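Local coordinates for DUF4442 domain-containing protein (Pseudomonas aeruginosa, PDB 1SH8), which is of unknown function but has a HotDog fold and is probably a thioesterase of the PaaI type, at residues A67-Y79 / R102-G116. Numbering follows the deposited sequence.
Sequences ALFLTSFDSARFY and RLDAERIRQLETEAG
Ser-72 and Ile-108 bring the two backbones closest, their CA atoms 6.9 Å apart, and from there the chain leaving helix 64-72 runs along helix 105-118 in the same direction, Phe-73 beside Glu-112 and Phe-78 beside Ala-115. No direct hydrogen bond joins the two segments. Phe-73, the first residue past the helix, is the main wedge. With CG anti to its carbonyl carbon (chi1 -58°), the ring reaches in between Leu-103, Ile-108 and Leu-111. CE1 lies 3.6 Å from Ile-108 CG2, while the ring edge points at Ile-108 O in its plane. Phe-73 CZ meets Leu-111 CD1 at 3.7 Å. The other branch of the isoleucine, Ile-108 CD1, packs on Ser-72 CB at 3.7 Å; a small serine suits this close approach, its hydroxyl turned back to Leu-68 O. Farther along, Phe-78 CE1 abuts Ala-115 CB at 3.6 Å, the short methyl letting the ring come close to the helix. Arg-77 lays its CG over the centre of that ring and, fully extended, brings NH2 within 3.4 Å of Gly-116 CA. Two waters bridge polar atoms at the border of the contact: one donates to Ser-72 O and Glu-112 OE1, another links Arg-77 NH2 to Gly-116 O. Asp-74 OD1 accepts from Ala-76 N, an Asx turn, and also from Arg-77 N, completing an Asx motif. In this HotDog fold the contact ties the end of helix 64-72 to helix 105-118; Phe-73 and Phe-78 also rest on Leu-146 of strand 136-148, and Leu-111 on Tyr-123 of strand 120-130.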
loop_
_atom_site.group_PDB
_atom_site.type_symbol
_atom_site.label_atom_id
_atom_site.label_comp_id
_atom_site.label_asym_id
_atom_site.label_seq_id
_atom_site.Cartn_x
_atom_site.Cartn_y
_atom_site.Cartn_z
ATOM N N ALA A 67 -2.793 13.752 5.116
ATOM C CA ALA A 67 -3.340 15.014 4.616
ATOM C C ALA A 67 -4.215 15.685 5.678
ATOM O O ALA A 67 -4.114 16.892 5.890
ATOM C CB ALA A 67 -4.140 14.782 3.329
ATOM N N LEU A 68 -5.076 14.909 6.339
ATOM C CA LEU A 68 -5.933 15.457 7.397
ATOM C C LEU A 68 -5.060 15.987 8.541
ATOM O O LEU A 68 -5.379 16.996 9.166
ATOM C CB LEU A 68 -6.895 14.387 7.925
ATOM C CG LEU A 68 -8.162 14.175 7.093
ATOM C CD1 LEU A 68 -8.855 12.880 7.513
ATOM C CD2 LEU A 68 -9.091 15.373 7.274
ATOM N N PHE A 69 -3.956 15.298 8.810
ATOM C CA PHE A 69 -3.019 15.727 9.848
ATOM C C PHE A 69 -2.463 17.112 9.482
ATOM O O PHE A 69 -2.402 18.013 10.320
ATOM C CB PHE A 69 -1.870 14.712 9.960
ATOM C CG PHE A 69 -0.579 15.299 10.473
ATOM C CD1 PHE A 69 -0.393 15.542 11.832
ATOM C CD2 PHE A 69 0.444 15.625 9.589
ATOM C CE1 PHE A 69 0.797 16.100 12.300
ATOM C CE2 PHE A 69 1.636 16.185 10.049
ATOM C CZ PHE A 69 1.812 16.422 11.408
ATOM N N LEU A 70 -2.056 17.271 8.226
ATOM C CA LEU A 70 -1.511 18.542 7.752
ATOM C C LEU A 70 -2.522 19.688 7.799
ATOM O O LEU A 70 -2.153 20.838 8.047
ATOM C CB LEU A 70 -0.992 18.400 6.318
ATOM C CG LEU A 70 0.320 17.637 6.126
ATOM C CD1 LEU A 70 0.573 17.426 4.644
ATOM C CD2 LEU A 70 1.470 18.415 6.762
ATOM N N THR A 71 -3.795 19.391 7.559
ATOM C CA THR A 71 -4.797 20.451 7.572
ATOM C C THR A 71 -5.482 20.660 8.915
ATOM O O THR A 71 -6.108 21.700 9.135
ATOM C CB THR A 71 -5.924 20.187 6.549
ATOM O OG1 THR A 71 -6.709 19.063 6.975
ATOM C CG2 THR A 71 -5.350 19.928 5.167
ATOM N N SER A 72 -5.347 19.698 9.822
ATOM C CA SER A 72 -6.059 19.783 11.090
ATOM C C SER A 72 -5.267 19.920 12.383
ATOM O O SER A 72 -5.815 20.368 13.393
ATOM C CB SER A 72 -6.988 18.572 11.210
ATOM O OG SER A 72 -7.672 18.346 9.991
ATOM N N PHE A 73 -3.997 19.535 12.364
ATOM C CA PHE A 73 -3.189 19.601 13.576
ATOM C C PHE A 73 -1.921 20.426 13.419
ATOM O O PHE A 73 -1.538 20.790 12.309
ATOM C CB PHE A 73 -2.807 18.184 14.013
ATOM C CG PHE A 73 -3.985 17.291 14.266
ATOM C CD1 PHE A 73 -4.819 17.510 15.361
ATOM C CD2 PHE A 73 -4.277 16.241 13.399
ATOM C CE1 PHE A 73 -5.932 16.694 15.591
ATOM C CE2 PHE A 73 -5.382 15.423 13.619
ATOM C CZ PHE A 73 -6.212 15.653 14.720
ATOM N N ASP A 74 -1.295 20.730 14.558
ATOM C CA ASP A 74 -0.029 21.461 14.593
ATOM C C ASP A 74 0.933 20.424 14.028
ATOM O O ASP A 74 1.308 19.480 14.726
ATOM C CB ASP A 74 0.342 21.780 16.041
ATOM C CG ASP A 74 1.653 22.536 16.159
ATOM O OD1 ASP A 74 2.594 22.214 15.402
ATOM O OD2 ASP A 74 1.737 23.439 17.022
ATOM N N SER A 75 1.327 20.598 12.768
ATOM C CA SER A 75 2.186 19.631 12.092
ATOM C C SER A 75 3.674 19.660 12.409
ATOM O O SER A 75 4.462 18.977 11.760
ATOM C CB SER A 75 1.963 19.717 10.577
ATOM O OG SER A 75 2.002 21.057 10.134
ATOM N N ALA A 76 4.060 20.450 13.402
ATOM C CA ALA A 76 5.451 20.506 13.823
ATOM C C ALA A 76 5.493 19.864 15.209
ATOM O O ALA A 76 6.434 19.148 15.548
ATOM C CB ALA A 76 5.931 21.951 13.889
ATOM N N ARG A 77 4.448 20.107 16.000
ATOM C CA ARG A 77 4.351 19.552 17.349
ATOM C C ARG A 77 4.077 18.044 17.325
ATOM O O ARG A 77 4.580 17.293 18.166
ATOM C CB ARG A 77 3.233 20.253 18.121
ATOM C CG ARG A 77 3.070 19.740 19.539
ATOM C CD ARG A 77 1.864 20.350 20.233
ATOM N NE ARG A 77 1.748 19.878 21.615
ATOM C CZ ARG A 77 0.660 20.020 22.369
ATOM N NH1 ARG A 77 -0.419 20.624 21.880
ATOM N NH2 ARG A 77 0.648 19.555 23.613
ATOM N N PHE A 78 3.278 17.615 16.351
ATOM C CA PHE A 78 2.902 16.210 16.198
ATOM C C PHE A 78 3.293 15.674 14.828
ATOM O O PHE A 78 3.660 16.423 13.928
ATOM C CB PHE A 78 1.380 16.045 16.320
ATOM C CG PHE A 78 0.802 16.564 17.601
ATOM C CD1 PHE A 78 1.070 15.929 18.811
ATOM C CD2 PHE A 78 -0.026 17.681 17.596
ATOM C CE1 PHE A 78 0.520 16.398 19.996
ATOM C CE2 PHE A 78 -0.584 18.163 18.781
ATOM C CZ PHE A 78 -0.311 17.519 19.981
ATOM N N TYR A 79 3.201 14.357 14.684
ATOM C CA TYR A 79 3.454 13.706 13.409
ATOM C C TYR A 79 2.543 12.492 13.400
ATOM O O TYR A 79 2.218 11.940 14.456
ATOM C CB TYR A 79 4.923 13.298 13.252
ATOM C CG TYR A 79 5.395 12.218 14.190
ATOM C CD1 TYR A 79 5.348 10.873 13.822
ATOM C CD2 TYR A 79 5.921 12.543 15.437
ATOM C CE1 TYR A 79 5.824 9.879 14.677
ATOM C CE2 TYR A 79 6.395 11.565 16.296
ATOM C CZ TYR A 79 6.346 10.234 15.912
ATOM O OH TYR A 79 6.835 9.272 16.768
ATOM N N ARG A 102 -12.820 12.805 6.241
ATOM C CA ARG A 102 -13.078 13.901 7.155
ATOM C C ARG A 102 -12.906 13.532 8.626
ATOM O O ARG A 102 -12.894 12.358 8.994
ATOM C CB ARG A 102 -14.491 14.452 6.914
ATOM C CG ARG A 102 -15.615 13.449 7.128
ATOM C CD ARG A 102 -16.975 14.034 6.707
ATOM N NE ARG A 102 -17.101 14.188 5.257
ATOM C CZ ARG A 102 -18.089 14.846 4.649
ATOM N NH1 ARG A 102 -19.048 15.425 5.363
ATOM N NH2 ARG A 102 -18.123 14.924 3.321
ATOM N N LEU A 103 -12.732 14.568 9.443
ATOM C CA LEU A 103 -12.601 14.464 10.898
ATOM C C LEU A 103 -13.434 15.628 11.420
ATOM O O LEU A 103 -13.187 16.772 11.038
ATOM C CB LEU A 103 -11.152 14.664 11.351
ATOM C CG LEU A 103 -10.153 13.518 11.266
ATOM C CD1 LEU A 103 -8.787 14.007 11.746
ATOM C CD2 LEU A 103 -10.639 12.357 12.121
ATOM N N ASP A 104 -14.418 15.364 12.273
ATOM C CA ASP A 104 -15.233 16.468 12.775
ATOM C C ASP A 104 -14.439 17.339 13.754
ATOM O O ASP A 104 -13.442 16.896 14.337
ATOM C CB ASP A 104 -16.518 15.956 13.438
ATOM C CG ASP A 104 -16.256 15.238 14.740
ATOM O OD1 ASP A 104 -15.706 14.117 14.701
ATOM O OD2 ASP A 104 -16.597 15.797 15.804
ATOM N N ALA A 105 -14.886 18.583 13.918
ATOM C CA ALA A 105 -14.228 19.544 14.796
ATOM C C ALA A 105 -13.986 19.013 16.203
ATOM O O ALA A 105 -12.914 19.214 16.781
ATOM C CB ALA A 105 -15.047 20.825 14.862
ATOM N N GLU A 106 -14.992 18.339 16.750
ATOM C CA GLU A 106 -14.901 17.780 18.091
ATOM C C GLU A 106 -13.825 16.697 18.184
ATOM O O GLU A 106 -13.072 16.657 19.158
ATOM C CB GLU A 106 -16.264 17.216 18.506
ATOM C CG GLU A 106 -16.341 16.723 19.943
ATOM C CD GLU A 106 -17.719 16.171 20.290
ATOM O OE1 GLU A 106 -18.707 16.940 20.221
ATOM O OE2 GLU A 106 -17.814 14.968 20.627
ATOM N N ARG A 107 -13.753 15.819 17.182
ATOM C CA ARG A 107 -12.743 14.759 17.182
ATOM C C ARG A 107 -11.342 15.352 17.104
ATOM O O ARG A 107 -10.410 14.853 17.733
ATOM C CB ARG A 107 -12.949 13.789 16.009
ATOM C CG ARG A 107 -13.841 12.593 16.334
ATOM C CD ARG A 107 -13.283 11.797 17.502
ATOM N NE ARG A 107 -12.350 10.741 17.105
ATOM C CZ ARG A 107 -11.391 10.265 17.896
ATOM N NH1 ARG A 107 -11.234 10.762 19.117
ATOM N NH2 ARG A 107 -10.605 9.279 17.481
ATOM N N ILE A 108 -11.194 16.418 16.329
ATOM C CA ILE A 108 -9.897 17.071 16.199
ATOM C C ILE A 108 -9.458 17.568 17.578
ATOM O O ILE A 108 -8.307 17.378 17.977
ATOM C CB ILE A 108 -9.958 18.253 15.201
ATOM C CG1 ILE A 108 -10.212 17.719 13.783
ATOM C CG2 ILE A 108 -8.651 19.046 15.246
ATOM C CD1 ILE A 108 -10.407 18.802 12.720
ATOM N N ARG A 109 -10.382 18.192 18.307
ATOM C CA ARG A 109 -10.071 18.685 19.648
ATOM C C ARG A 109 -9.699 17.540 20.589
ATOM O O ARG A 109 -8.726 17.637 21.337
ATOM C CB ARG A 109 -11.253 19.464 20.229
ATOM C CG ARG A 109 -11.365 20.883 19.705
ATOM C CD ARG A 109 -12.336 21.700 20.546
ATOM N NE ARG A 109 -13.726 21.300 20.339
ATOM C CZ ARG A 109 -14.450 21.633 19.274
ATOM N NH1 ARG A 109 -13.920 22.378 18.310
ATOM N NH2 ARG A 109 -15.703 21.213 19.170
ATOM N N GLN A 110 -10.467 16.455 20.548
ATOM C CA GLN A 110 -10.188 15.305 21.403
ATOM C C GLN A 110 -8.804 14.736 21.118
ATOM O O GLN A 110 -8.033 14.457 22.038
ATOM C CB GLN A 110 -11.231 14.208 21.182
ATOM C CG GLN A 110 -12.670 14.673 21.327
ATOM C CD GLN A 110 -13.663 13.532 21.175
ATOM O OE1 GLN A 110 -13.534 12.696 20.276
ATOM N NE2 GLN A 110 -14.664 13.497 22.048
ATOM N N LEU A 111 -8.492 14.570 19.836
ATOM C CA LEU A 111 -7.207 14.020 19.423
ATOM C C LEU A 111 -6.006 14.859 19.854
ATOM O O LEU A 111 -5.037 14.321 20.390
ATOM C CB LEU A 111 -7.188 13.824 17.903
ATOM C CG LEU A 111 -8.085 12.688 17.394
ATOM C CD1 LEU A 111 -8.300 12.816 15.896
ATOM C CD2 LEU A 111 -7.451 11.348 17.747
ATOM N N GLU A 112 -6.058 16.169 19.626
ATOM C CA GLU A 112 -4.932 17.022 20.006
ATOM C C GLU A 112 -4.757 17.070 21.517
ATOM O O GLU A 112 -3.633 17.116 22.020
ATOM C CB GLU A 112 -5.104 18.434 19.448
ATOM C CG GLU A 112 -6.447 19.058 19.723
ATOM C CD GLU A 112 -6.594 20.415 19.060
ATOM O OE1 GLU A 112 -6.270 20.521 17.856
ATOM O OE2 GLU A 112 -7.037 21.369 19.737
ATOM N N THR A 113 -5.870 17.045 22.239
ATOM C CA THR A 113 -5.823 17.067 23.694
ATOM C C THR A 113 -5.150 15.798 24.205
ATOM O O THR A 113 -4.195 15.862 24.985
ATOM C CB THR A 113 -7.236 17.162 24.287
ATOM O OG1 THR A 113 -7.774 18.462 24.014
ATOM C CG2 THR A 113 -7.207 16.923 25.791
ATOM N N GLU A 114 -5.643 14.647 23.753
ATOM C CA GLU A 114 -5.089 13.363 24.166
ATOM C C GLU A 114 -3.634 13.171 23.721
ATOM O O GLU A 114 -2.817 12.646 24.478
ATOM C CB GLU A 114 -5.962 12.231 23.628
ATOM C CG GLU A 114 -5.382 10.849 23.812
ATOM C CD GLU A 114 -6.345 9.771 23.363
ATOM O OE1 GLU A 114 -7.078 10.000 22.374
ATOM O OE2 GLU A 114 -6.366 8.691 23.990
ATOM N N ALA A 115 -3.309 13.590 22.499
ATOM C CA ALA A 115 -1.942 13.463 21.999
ATOM C C ALA A 115 -1.037 14.399 22.797
ATOM O O ALA A 115 0.120 14.082 23.077
ATOM C CB ALA A 115 -1.882 13.814 20.517
ATOM N N GLY A 116 -1.575 15.556 23.165
ATOM C CA GLY A 116 -0.795 16.506 23.932
ATOM C C GLY A 116 -0.547 16.039 25.353
ATOM O O GLY A 116 0.565 16.161 25.867
HETATM O O HOH W 1 -5.395 21.500 15.759
HETATM O O HOH W 2 2.499 17.917 25.056
#